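Local coordinates for putative protease (Parabacteroides distasonis ATCC 8503, PDB 3KD4), which is of unknown function but is probably exported and may be a protease, at residues E374-A379 with V427-T432; V431-G436 with N464-V469; L439-Q444 with R457-R462. All blocks are in the same frame, centred on the assembly; numbering follows the deposited sequence.

Contacts 1 and 2 lie within one mixed five-stranded sheet, ordered 370-380, 423-433, 465-474, 453-462, 446-450, well away from the centre of the chain, and contact 3 packs the loop 439-444 against strand 453-462 of that sheet. Contact 1 comes first along the chain and pairs the outer strand 370-380 with 423-433, bringing together segments 47 residues apart. Contact 2 joins the end of 423-433 to 465-474, and contact 3 lies within the chain that it closes. The centres of contacts 1 and 2 lie about 9 Å apart, those of 2 and 3 about 10 Å, and those of 1 and 3 about 13 Å. V431 and T432 serve both contacts 1 and 2.

Contact 1: E374-A379 with V427-T432; sequences ESRSVA and VTYTVT
Parallel strand pairing joins E374-A379, on an outermost strand of a mixed five-stranded sheet, to V427-T432, on its inner neighbour. The residues match one to one, E374 with V427 through A379 with T432. Five backbone hydrogen bonds hold them: T428 N donates to E374 O, R376 N to T428 O, T430 N to R376 O, V378 N to T430 O, and T432 N to V378 O at 2.7 Å.

On the face carrying R376 and Y429, R376 CB lies 3.8 Å from Y429 CD2, an oblique approach. The tyrosine hydroxyl is held by P395 O, while V378 CB packs 4.2 Å from V431 CG2. A bend at chi2 (-75°) turns the arginine back over its own strand, where NH2 makes a salt bridge of 2.7 Å to E374 OE1. NH1 reaches S375 O at 2.8 Å, with that carbonyl oxygen in the guanidinium plane. With an alanine here, the E374 carboxylate would probably lose its charged mate and be free to turn, and S375 O would lose this donor. A water links E374 O to T428 OG1 on the other face. Backbone bonds join the strands; the ion pair stays within the outer one, on one face.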
ATOM      1  N   GLU A 374      12.781 -12.742 -21.624  1.00 28.79           N
ATOM      2  CA  GLU A 374      12.309 -12.155 -22.857  1.00 29.05           C
ATOM      3  C   GLU A 374      13.353 -12.194 -23.959  1.00 29.49           C
ATOM      4  O   GLU A 374      14.551 -12.381 -23.709  1.00 28.46           O
ATOM      5  CB  GLU A 374      11.879 -10.727 -22.622  1.00 29.51           C
ATOM      6  CG  GLU A 374      10.693 -10.606 -21.662  1.00 31.45           C
ATOM      7  CD  GLU A 374       9.969  -9.283 -21.810  1.00 34.59           C
ATOM      8  OE1 GLU A 374      10.156  -8.589 -22.856  1.00 37.88           O
ATOM      9  OE2 GLU A 374       9.215  -8.931 -20.882  1.00 35.78           O
ATOM     10  N   SER A 375      12.852 -12.001 -25.175  1.00 29.95           N
ATOM     11  CA  SER A 375      13.634 -12.023 -26.404  1.00 30.48           C
ATOM     12  C   SER A 375      13.265 -10.835 -27.263  1.00 29.95           C
ATOM     13  O   SER A 375      12.118 -10.431 -27.293  1.00 28.69           O
ATOM     14  CB  SER A 375      13.308 -13.294 -27.187  1.00 30.79           C
ATOM     15  OG  SER A 375      14.032 -14.373 -26.623  1.00 33.83           O
ATOM     16  N   ARG A 376      14.252 -10.279 -27.948  1.00 29.68           N
ATOM     17  CA  ARG A 376      14.031  -9.230 -28.925  1.00 29.71           C
ATOM     18  C   ARG A 376      14.913  -9.473 -30.149  1.00 29.74           C
ATOM     19  O   ARG A 376      16.028  -9.998 -30.037  1.00 28.61           O
ATOM     20  CB  ARG A 376      14.374  -7.858 -28.347  1.00 29.87           C
ATOM     21  CG  ARG A 376      13.505  -7.393 -27.228  1.00 30.14           C
ATOM     22  CD  ARG A 376      12.146  -6.926 -27.708  1.00 30.52           C
ATOM     23  NE  ARG A 376      11.350  -6.421 -26.598  1.00 31.55           N
ATOM     24  CZ  ARG A 376      10.741  -7.183 -25.697  1.00 32.10           C
ATOM     25  NH1 ARG A 376      10.822  -8.514 -25.773  1.00 32.40           N
ATOM     26  NH2 ARG A 376      10.041  -6.617 -24.715  1.00 32.53           N
ATOM     27  N   SER A 377      14.404  -9.089 -31.318  1.00 30.45           N
ATOM     28  CA  SER A 377      15.182  -9.131 -32.544  1.00 31.15           C
ATOM     29  C   SER A 377      15.504  -7.713 -32.964  1.00 31.61           C
ATOM     30  O   SER A 377      14.659  -6.813 -32.840  1.00 31.61           O
ATOM     31  CB  SER A 377      14.406  -9.826 -33.662  1.00 31.38           C
ATOM     32  OG  SER A 377      14.254 -11.198 -33.354  1.00 33.08           O
ATOM     33  N   VAL A 378      16.718  -7.519 -33.466  1.00 31.70           N
ATOM     34  CA  VAL A 378      17.159  -6.223 -33.908  1.00 32.50           C
ATOM     35  C   VAL A 378      17.920  -6.328 -35.230  1.00 33.08           C
ATOM     36  O   VAL A 378      18.895  -7.065 -35.345  1.00 32.33           O
ATOM     37  CB  VAL A 378      18.073  -5.573 -32.849  1.00 32.46           C
ATOM     38  CG1 VAL A 378      18.501  -4.211 -33.307  1.00 33.00           C
ATOM     39  CG2 VAL A 378      17.349  -5.485 -31.506  1.00 32.82           C
ATOM     40  N   ALA A 379      17.463  -5.566 -36.214  1.00 34.65           N
ATOM     41  CA  ALA A 379      18.147  -5.439 -37.500  1.00 36.24           C
ATOM     42  C   ALA A 379      18.902  -4.112 -37.528  1.00 37.76           C
ATOM     43  O   ALA A 379      18.443  -3.119 -36.976  1.00 38.13           O
ATOM     44  CB  ALA A 379      17.131  -5.505 -38.637  1.00 35.87           C
ATOM     45  N   VAL A 427      17.320 -11.318 -20.717  1.00 23.09           N
ATOM     46  CA  VAL A 427      16.861 -10.759 -21.978  1.00 23.17           C
ATOM     47  C   VAL A 427      17.875 -11.147 -23.059  1.00 23.26           C
ATOM     48  O   VAL A 427      19.072 -10.856 -22.923  1.00 22.48           O
ATOM     49  CB  VAL A 427      16.706  -9.219 -21.928  1.00 22.87           C
ATOM     50  CG1 VAL A 427      16.135  -8.695 -23.276  1.00 22.87           C
ATOM     51  CG2 VAL A 427      15.806  -8.812 -20.750  1.00 22.67           C
ATOM     52  N   THR A 428      17.387 -11.801 -24.114  1.00 23.36           N
ATOM     53  CA  THR A 428      18.222 -12.256 -25.216  1.00 23.96           C
ATOM     54  C   THR A 428      17.927 -11.462 -26.471  1.00 24.07           C
ATOM     55  O   THR A 428      16.803 -11.476 -26.962  1.00 24.39           O
ATOM     56  CB  THR A 428      17.989 -13.722 -25.490  1.00 23.36           C
ATOM     57  OG1 THR A 428      18.373 -14.460 -24.332  1.00 24.45           O
ATOM     58  CG2 THR A 428      18.821 -14.208 -26.706  1.00 24.72           C
ATOM     59  N   TYR A 429      18.940 -10.770 -26.997  1.00 23.91           N
ATOM     60  CA  TYR A 429      18.768  -9.978 -28.211  1.00 23.29           C
ATOM     61  C   TYR A 429      19.413 -10.741 -29.362  1.00 23.94           C
ATOM     62  O   TYR A 429      20.516 -11.242 -29.220  1.00 24.26           O
ATOM     63  CB  TYR A 429      19.434  -8.609 -28.091  1.00 23.41           C
ATOM     64  CG  TYR A 429      18.887  -7.720 -27.013  1.00 21.61           C
ATOM     65  CD1 TYR A 429      19.397  -7.765 -25.718  1.00 22.82           C
ATOM     66  CD2 TYR A 429      17.860  -6.845 -27.278  1.00 21.62           C
ATOM     67  CE1 TYR A 429      18.879  -6.955 -24.718  1.00 21.77           C
ATOM     68  CE2 TYR A 429      17.333  -6.029 -26.290  1.00 21.99           C
ATOM     69  CZ  TYR A 429      17.851  -6.083 -25.010  1.00 22.17           C
ATOM     70  OH  TYR A 429      17.322  -5.268 -24.038  1.00 24.76           O
ATOM     71  N   THR A 430      18.718 -10.864 -30.486  1.00 24.11           N
ATOM     72  CA  THR A 430      19.347 -11.408 -31.672  1.00 24.69           C
ATOM     73  C   THR A 430      19.483 -10.244 -32.647  1.00 25.11           C
ATOM     74  O   THR A 430      18.485  -9.638 -33.072  1.00 24.97           O
ATOM     75  CB  THR A 430      18.579 -12.589 -32.284  1.00 24.80           C
ATOM     76  OG1 THR A 430      18.503 -13.648 -31.321  1.00 24.70           O
ATOM     77  CG2 THR A 430      19.306 -13.113 -33.528  1.00 22.99           C
ATOM     78  N   VAL A 431      20.730  -9.896 -32.921  1.00 24.90           N
ATOM     79  CA  VAL A 431      21.035  -8.728 -33.698  1.00 25.67           C
ATOM     80  C   VAL A 431      21.549  -9.170 -35.069  1.00 26.03           C
ATOM     81  O   VAL A 431      22.509  -9.938 -35.150  1.00 25.76           O
ATOM     82  CB  VAL A 431      22.103  -7.863 -32.996  1.00 25.38           C
ATOM     83  CG1 VAL A 431      22.412  -6.659 -33.853  1.00 26.20           C
ATOM     84  CG2 VAL A 431      21.622  -7.450 -31.607  1.00 24.95           C
ATOM     85  N   THR A 432      20.894  -8.697 -36.127  1.00 26.27           N
ATOM     86  CA  THR A 432      21.368  -8.953 -37.487  1.00 26.75           C
ATOM     87  C   THR A 432      21.857  -7.645 -38.127  1.00 27.75           C
ATOM     88  O   THR A 432      21.063  -6.840 -38.613  1.00 28.59           O
ATOM     89  CB  THR A 432      20.308  -9.624 -38.350  1.00 26.46           C
ATOM     90  OG1 THR A 432      19.890 -10.845 -37.726  1.00 23.98           O
ATOM     91  CG2 THR A 432      20.889  -9.953 -39.754  1.00 26.10           C
TER
HETATM   92  O   HOH W   1      16.193 -14.667 -22.698  1.00 26.31           O

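Contact 2: V431-G436 with N464-V469; sequences VTPAEG and NTIEVV
V431 and I466 form an antiparallel hydrogen-bonded pair, tying the end of strand 423-433 to the start of strand 465-474. Both bonds of the pair are short: V431 N donates to I466 O at 2.7 Å, and I466 N returns a bond of the same length to V431 O. The neighbouring T465 CA also comes within 3.1 Å of V431 O, a CA-H...O contact beside the stronger bond.

Apolar packing continues on the face of this pair, where V431 CB lies 4.3 Å from I466 CB. P433 extends this patch, its ring carbon CG standing 4.2 Å from CD1 of I466, the far end of the isoleucine. L502 and F504 of strand 501-505 cover these side chains, so the patch belongs to the packing between the sheet and the C-terminal strand.

T432 and T465 meet beyond the pair, OG1 of T432 lying 3.4 Å from the methyl CG2 of T465. With chi1 at 67°, T465 sets that methyl anti to its carbonyl carbon, while its own hydroxyl bonds to R462 O.

Polar pairing ends at N464. Its carbonyl oxygen is buried with no partner in the model; N464 O faces T432 CG2 and, at 3.6 Å, P433 CD. P433 has no N-H to give, consistent with the pairing ending here as the strands diverge, and N464 O is left against carbon.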
ATOM      1  N   VAL A 431      20.730  -9.896 -32.921  1.00 24.90           N
ATOM      2  CA  VAL A 431      21.035  -8.728 -33.698  1.00 25.67           C
ATOM      3  C   VAL A 431      21.549  -9.170 -35.069  1.00 26.03           C
ATOM      4  O   VAL A 431      22.509  -9.938 -35.150  1.00 25.76           O
ATOM      5  CB  VAL A 431      22.103  -7.863 -32.996  1.00 25.38           C
ATOM      6  CG1 VAL A 431      22.412  -6.659 -33.853  1.00 26.20           C
ATOM      7  CG2 VAL A 431      21.622  -7.450 -31.607  1.00 24.95           C
ATOM      8  N   THR A 432      20.894  -8.697 -36.127  1.00 26.27           N
ATOM      9  CA  THR A 432      21.368  -8.953 -37.487  1.00 26.75           C
ATOM     10  C   THR A 432      21.857  -7.645 -38.127  1.00 27.75           C
ATOM     11  O   THR A 432      21.063  -6.840 -38.613  1.00 28.59           O
ATOM     12  CB  THR A 432      20.308  -9.624 -38.350  1.00 26.46           C
ATOM     13  OG1 THR A 432      19.890 -10.845 -37.726  1.00 23.98           O
ATOM     14  CG2 THR A 432      20.889  -9.953 -39.754  1.00 26.10           C
ATOM     15  N   PRO A 433      23.173  -7.414 -38.100  1.00 28.35           N
ATOM     16  CA  PRO A 433      23.707  -6.226 -38.782  1.00 29.34           C
ATOM     17  C   PRO A 433      23.731  -6.371 -40.313  1.00 30.21           C
ATOM     18  O   PRO A 433      23.828  -7.495 -40.828  1.00 29.26           O
ATOM     19  CB  PRO A 433      25.134  -6.125 -38.247  1.00 29.44           C
ATOM     20  CG  PRO A 433      25.499  -7.543 -37.864  1.00 29.91           C
ATOM     21  CD  PRO A 433      24.225  -8.260 -37.513  1.00 28.34           C
ATOM     22  N   ALA A 434      23.687  -5.236 -41.014  1.00 31.58           N
ATOM     23  CA  ALA A 434      23.860  -5.191 -42.482  1.00 32.65           C
ATOM     24  C   ALA A 434      25.193  -5.791 -42.914  1.00 33.39           C
ATOM     25  O   ALA A 434      26.159  -5.807 -42.141  1.00 33.92           O
ATOM     26  CB  ALA A 434      23.764  -3.762 -42.978  1.00 32.64           C
ATOM     27  N   GLU A 435      25.243  -6.263 -44.156  1.00 33.97           N
ATOM     28  CA  GLU A 435      26.443  -6.921 -44.716  1.00 34.19           C
ATOM     29  C   GLU A 435      27.633  -5.982 -44.624  1.00 34.39           C
ATOM     30  O   GLU A 435      27.516  -4.782 -44.914  1.00 34.62           O
ATOM     31  CB  GLU A 435      26.215  -7.361 -46.174  1.00 33.41           C
ATOM     32  N   GLY A 436      28.765  -6.508 -44.163  1.00 34.84           N
ATOM     33  CA  GLY A 436      29.986  -5.697 -44.061  1.00 34.85           C
ATOM     34  C   GLY A 436      30.085  -4.726 -42.884  1.00 34.95           C
ATOM     35  O   GLY A 436      31.066  -3.989 -42.775  1.00 34.71           O
ATOM     36  N   ASN A 464      25.903 -14.558 -39.295  1.00 36.31           N
ATOM     37  CA  ASN A 464      25.718 -13.128 -39.478  1.00 35.72           C
ATOM     38  C   ASN A 464      24.697 -12.540 -38.496  1.00 34.28           C
ATOM     39  O   ASN A 464      24.004 -11.573 -38.825  1.00 34.09           O
ATOM     40  CB  ASN A 464      25.288 -12.849 -40.907  1.00 36.21           C
ATOM     41  CG  ASN A 464      24.088 -13.627 -41.299  1.00 37.76           C
ATOM     42  OD1 ASN A 464      23.282 -14.029 -40.454  1.00 40.61           O
ATOM     43  ND2 ASN A 464      23.965 -13.892 -42.596  1.00 42.71           N
ATOM     44  N   THR A 465      24.566 -13.156 -37.319  1.00 32.60           N
ATOM     45  CA  THR A 465      23.863 -12.520 -36.206  1.00 31.34           C
ATOM     46  C   THR A 465      24.821 -12.367 -35.033  1.00 30.45           C
ATOM     47  O   THR A 465      25.870 -13.028 -34.946  1.00 29.30           O
ATOM     48  CB  THR A 465      22.650 -13.329 -35.699  1.00 31.29           C
ATOM     49  OG1 THR A 465      23.121 -14.540 -35.095  1.00 30.28           O
ATOM     50  CG2 THR A 465      21.663 -13.651 -36.829  1.00 31.60           C
ATOM     51  N   ILE A 466      24.443 -11.495 -34.114  1.00 29.64           N
ATOM     52  CA  ILE A 466      25.126 -11.395 -32.836  1.00 29.01           C
ATOM     53  C   ILE A 466      24.064 -11.560 -31.755  1.00 28.40           C
ATOM     54  O   ILE A 466      23.018 -10.898 -31.791  1.00 27.34           O
ATOM     55  CB  ILE A 466      25.800 -10.043 -32.657  1.00 29.23           C
ATOM     56  CG1 ILE A 466      26.834  -9.825 -33.765  1.00 29.52           C
ATOM     57  CG2 ILE A 466      26.415  -9.920 -31.238  1.00 27.84           C
ATOM     58  CD1 ILE A 466      27.095  -8.324 -34.017  1.00 29.35           C
ATOM     59  N   GLU A 467      24.342 -12.465 -30.821  1.00 27.85           N
ATOM     60  CA  GLU A 467      23.470 -12.697 -29.706  1.00 27.88           C
ATOM     61  C   GLU A 467      23.972 -11.972 -28.481  1.00 26.41           C
ATOM     62  O   GLU A 467      25.087 -12.220 -28.025  1.00 25.91           O
ATOM     63  CB  GLU A 467      23.413 -14.179 -29.395  1.00 28.77           C
ATOM     64  CG  GLU A 467      22.487 -14.485 -28.234  1.00 32.65           C
ATOM     65  CD  GLU A 467      22.717 -15.862 -27.661  1.00 38.70           C
ATOM     66  OE1 GLU A 467      23.900 -16.188 -27.326  1.00 42.70           O
ATOM     67  OE2 GLU A 467      21.713 -16.592 -27.510  1.00 38.87           O
ATOM     68  N   VAL A 468      23.126 -11.127 -27.906  1.00 25.52           N
ATOM     69  CA  VAL A 468      23.487 -10.449 -26.680  1.00 24.35           C
ATOM     70  C   VAL A 468      22.584 -10.948 -25.571  1.00 23.91           C
ATOM     71  O   VAL A 468      21.373 -10.809 -25.689  1.00 24.53           O
ATOM     72  CB  VAL A 468      23.332  -8.925 -26.835  1.00 24.60           C
ATOM     73  CG1 VAL A 468      23.748  -8.214 -25.525  1.00 21.75           C
ATOM     74  CG2 VAL A 468      24.150  -8.428 -28.013  1.00 23.54           C
ATOM     75  N   VAL A 469      23.146 -11.513 -24.498  1.00 23.14           N
ATOM     76  CA  VAL A 469      22.315 -11.937 -23.347  1.00 22.38           C
ATOM     77  C   VAL A 469      22.605 -11.052 -22.123  1.00 22.01           C
ATOM     78  O   VAL A 469      23.743 -10.949 -21.678  1.00 22.30           O
ATOM     79  CB  VAL A 469      22.508 -13.434 -22.990  1.00 22.43           C
ATOM     80  CG1 VAL A 469      21.588 -13.854 -21.827  1.00 21.24           C
ATOM     81  CG2 VAL A 469      22.284 -14.330 -24.217  1.00 20.93           C
TER

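Contact 3: L439-Q444 with R457-R462; sequences LQTSTQ and RTITPR
I459 stands with its two branches spread against the loop L439-Q444, and T441, T443 and L439 close round them. The side chains of I459 and T441 cross at about a right angle, and CD1 of I459, the end of its CG1 arm, lies 3.7 Å from T441 CG2. The same methyl, I459 CD1, rests 3.6 Å from S442 O. With CG1 anti to the carbonyl carbon (chi1 -62°), the other branch, I459 CG2, is left to meet T443 CG2 at 4.2 Å and L439 CD2. The isoleucine also touches I466 and L502, so this side chain knits the loop to the sheet and to strand 501-505.

T443 crosses P461 obliquely, its CG2 methyl 4.0 Å from P461 CD, at the exposed end of the contact. At the other end T441 turns its CG2 methyl obliquely to the R457 guanidinium, 4.0 Å from NH2, while its hydroxyl bonds to L503 N.

R457 is extended until chi3, where a turn to 82° carries the guanidinium alongside the loop. Two waters sit in its plane, at its edge: water 2 accepts from NH2 at 2.9 Å and is bonded to S442 O and Q444 O, and water 4 accepts from NE and is bonded to Q444 O and R457 O. NH1 goes to N499 O. Water 3 links T443 O to I459 N, bridging the two backbones. S442 OG takes the N-H of Q444, an ST turn that shapes the loop where these carbonyls gather.

The loop is therefore joined to the strand by methyl packing and by water, not by direct hydrogen bonds. The arginine probably polarises the waters at its edge, making them better donors to the carbonyls they bridge.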
ATOM      1  N   LEU A 439      31.705  -5.080 -35.969  1.00 27.07           N
ATOM      2  CA  LEU A 439      31.371  -4.865 -34.565  1.00 26.57           C
ATOM      3  C   LEU A 439      32.582  -4.273 -33.877  1.00 25.50           C
ATOM      4  O   LEU A 439      33.626  -4.896 -33.827  1.00 26.43           O
ATOM      5  CB  LEU A 439      30.958  -6.166 -33.871  1.00 25.76           C
ATOM      6  CG  LEU A 439      30.573  -6.029 -32.388  1.00 25.89           C
ATOM      7  CD1 LEU A 439      29.271  -5.228 -32.184  1.00 23.23           C
ATOM      8  CD2 LEU A 439      30.472  -7.408 -31.792  1.00 24.76           C
ATOM      9  N   GLN A 440      32.428  -3.078 -33.336  1.00 24.53           N
ATOM     10  CA  GLN A 440      33.531  -2.411 -32.615  1.00 23.98           C
ATOM     11  C   GLN A 440      33.477  -2.651 -31.096  1.00 23.56           C
ATOM     12  O   GLN A 440      34.493  -2.706 -30.437  1.00 24.93           O
ATOM     13  CB  GLN A 440      33.549  -0.929 -32.958  1.00 23.55           C
ATOM     14  CG  GLN A 440      33.943  -0.680 -34.403  1.00 23.48           C
ATOM     15  CD  GLN A 440      35.427  -0.877 -34.661  1.00 23.76           C
ATOM     16  OE1 GLN A 440      36.196  -1.139 -33.737  1.00 23.73           O
ATOM     17  NE2 GLN A 440      35.842  -0.723 -35.923  1.00 19.40           N
ATOM     18  N   THR A 441      32.290  -2.850 -30.552  1.00 23.32           N
ATOM     19  CA  THR A 441      32.132  -3.247 -29.156  1.00 21.96           C
ATOM     20  C   THR A 441      32.866  -4.535 -28.821  1.00 22.09           C
ATOM     21  O   THR A 441      32.772  -5.491 -29.570  1.00 22.72           O
ATOM     22  CB  THR A 441      30.648  -3.459 -28.883  1.00 22.40           C
ATOM     23  OG1 THR A 441      29.956  -2.240 -29.199  1.00 20.67           O
ATOM     24  CG2 THR A 441      30.395  -3.881 -27.409  1.00 19.73           C
ATOM     25  N   SER A 442      33.583  -4.575 -27.702  1.00 21.43           N
ATOM     26  CA  SER A 442      34.257  -5.819 -27.261  1.00 22.21           C
ATOM     27  C   SER A 442      33.255  -6.968 -27.076  1.00 22.20           C
ATOM     28  O   SER A 442      32.154  -6.749 -26.608  1.00 21.91           O
ATOM     29  CB  SER A 442      34.979  -5.589 -25.933  1.00 22.13           C
ATOM     30  OG  SER A 442      35.466  -6.798 -25.358  1.00 22.83           O
ATOM     31  N   THR A 443      33.650  -8.193 -27.410  1.00 22.25           N
ATOM     32  CA  THR A 443      32.815  -9.366 -27.104  1.00 22.49           C
ATOM     33  C   THR A 443      33.143  -9.983 -25.736  1.00 22.53           C
ATOM     34  O   THR A 443      32.660 -11.054 -25.394  1.00 21.29           O
ATOM     35  CB  THR A 443      32.949 -10.411 -28.201  1.00 22.95           C
ATOM     36  OG1 THR A 443      34.316 -10.778 -28.301  1.00 23.84           O
ATOM     37  CG2 THR A 443      32.489  -9.849 -29.538  1.00 23.01           C
ATOM     38  N   GLN A 444      33.964  -9.299 -24.937  1.00 22.87           N
ATOM     39  CA  GLN A 444      34.304  -9.792 -23.621  1.00 23.68           C
ATOM     40  C   GLN A 444      33.067  -9.683 -22.704  1.00 23.81           C
ATOM     41  O   GLN A 444      32.319  -8.716 -22.764  1.00 23.52           O
ATOM     42  CB  GLN A 444      35.449  -8.986 -23.035  1.00 24.42           C
ATOM     43  CG  GLN A 444      35.896  -9.482 -21.676  1.00 27.24           C
ATOM     44  CD  GLN A 444      37.319  -9.084 -21.324  1.00 34.32           C
ATOM     45  OE1 GLN A 444      38.122  -8.664 -22.188  1.00 40.45           O
ATOM     46  NE2 GLN A 444      37.655  -9.219 -20.044  1.00 36.79           N
ATOM     47  N   ARG A 457      26.460  -9.444 -18.968  1.00 22.60           N
ATOM     48  CA  ARG A 457      26.204  -9.252 -20.381  1.00 22.71           C
ATOM     49  C   ARG A 457      27.200 -10.106 -21.161  1.00 23.29           C
ATOM     50  O   ARG A 457      28.417 -10.037 -20.924  1.00 21.76           O
ATOM     51  CB  ARG A 457      26.379  -7.789 -20.766  1.00 21.87           C
ATOM     52  CG  ARG A 457      26.015  -7.511 -22.188  1.00 22.35           C
ATOM     53  CD  ARG A 457      26.311  -6.079 -22.548  1.00 22.96           C
ATOM     54  NE  ARG A 457      27.712  -5.871 -22.878  1.00 21.87           N
ATOM     55  CZ  ARG A 457      28.225  -4.714 -23.291  1.00 23.31           C
ATOM     56  NH1 ARG A 457      27.456  -3.636 -23.400  1.00 23.19           N
ATOM     57  NH2 ARG A 457      29.513  -4.634 -23.624  1.00 22.26           N
ATOM     58  N   THR A 458      26.685 -10.928 -22.066  1.00 23.45           N
ATOM     59  CA  THR A 458      27.561 -11.679 -22.948  1.00 24.06           C
ATOM     60  C   THR A 458      27.203 -11.286 -24.365  1.00 24.55           C
ATOM     61  O   THR A 458      26.041 -11.023 -24.666  1.00 24.05           O
ATOM     62  CB  THR A 458      27.378 -13.186 -22.799  1.00 24.45           C
ATOM     63  OG1 THR A 458      26.033 -13.497 -23.141  1.00 26.02           O
ATOM     64  CG2 THR A 458      27.636 -13.635 -21.399  1.00 23.98           C
ATOM     65  N   ILE A 459      28.205 -11.238 -25.239  1.00 25.23           N
ATOM     66  CA  ILE A 459      27.999 -10.844 -26.632  1.00 25.74           C
ATOM     67  C   ILE A 459      28.698 -11.925 -27.455  1.00 28.14           C
ATOM     68  O   ILE A 459      29.918 -12.150 -27.291  1.00 27.78           O
ATOM     69  CB  ILE A 459      28.602  -9.481 -26.946  1.00 25.57           C
ATOM     70  CG1 ILE A 459      27.933  -8.373 -26.108  1.00 22.31           C
ATOM     71  CG2 ILE A 459      28.493  -9.208 -28.443  1.00 23.61           C
ATOM     72  CD1 ILE A 459      28.602  -6.965 -26.275  1.00 18.15           C
ATOM     73  N   THR A 460      27.923 -12.611 -28.291  1.00 29.05           N
ATOM     74  CA  THR A 460      28.432 -13.761 -29.018  0.50 30.29           C
ATOM     75  C   THR A 460      28.011 -13.725 -30.487  1.00 30.70           C
ATOM     76  O   THR A 460      26.844 -13.927 -30.824  1.00 30.07           O
ATOM     77  CB  THR A 460      27.956 -15.062 -28.394  0.50 30.50           C
ATOM     78  OG1 THR A 460      26.536 -15.130 -28.493  0.50 32.08           O
ATOM     79  CG2 THR A 460      28.365 -15.140 -26.929  0.50 29.72           C
ATOM     80  N   PRO A 461      28.978 -13.436 -31.369  1.00 32.26           N
ATOM     81  CA  PRO A 461      28.667 -13.498 -32.799  1.00 33.76           C
ATOM     82  C   PRO A 461      28.287 -14.925 -33.182  1.00 34.50           C
ATOM     83  O   PRO A 461      28.915 -15.865 -32.701  1.00 34.13           O
ATOM     84  CB  PRO A 461      29.984 -13.092 -33.467  1.00 33.63           C
ATOM     85  CG  PRO A 461      30.630 -12.214 -32.472  1.00 33.59           C
ATOM     86  CD  PRO A 461      30.299 -12.840 -31.127  1.00 32.40           C
ATOM     87  N   ARG A 462      27.239 -15.067 -33.992  1.00 36.09           N
ATOM     88  CA  ARG A 462      26.779 -16.373 -34.481  1.00 37.70           C
ATOM     89  C   ARG A 462      26.333 -16.269 -35.936  1.00 38.17           C
ATOM     90  O   ARG A 462      25.195 -15.868 -36.207  1.00 39.30           O
ATOM     91  CB  ARG A 462      25.594 -16.872 -33.670  1.00 38.10           C
ATOM     92  CG  ARG A 462      25.877 -17.089 -32.220  1.00 41.42           C
ATOM     93  CD  ARG A 462      24.733 -17.815 -31.576  1.00 44.93           C
ATOM     94  NE  ARG A 462      24.931 -17.904 -30.138  1.00 49.73           N
ATOM     95  CZ  ARG A 462      25.803 -18.715 -29.537  1.00 52.64           C
ATOM     96  NH1 ARG A 462      26.593 -19.531 -30.237  1.00 52.71           N
ATOM     97  NH2 ARG A 462      25.890 -18.703 -28.209  1.00 54.48           N
TER
HETATM   98  O   HOH W   2      31.898  -6.318 -23.817  1.00 20.54           O
HETATM   99  O   HOH W   3      30.568 -12.093 -23.899  1.00 21.79           O
HETATM  100  O   HOH W   4      29.508  -8.180 -22.677  1.00 21.80           O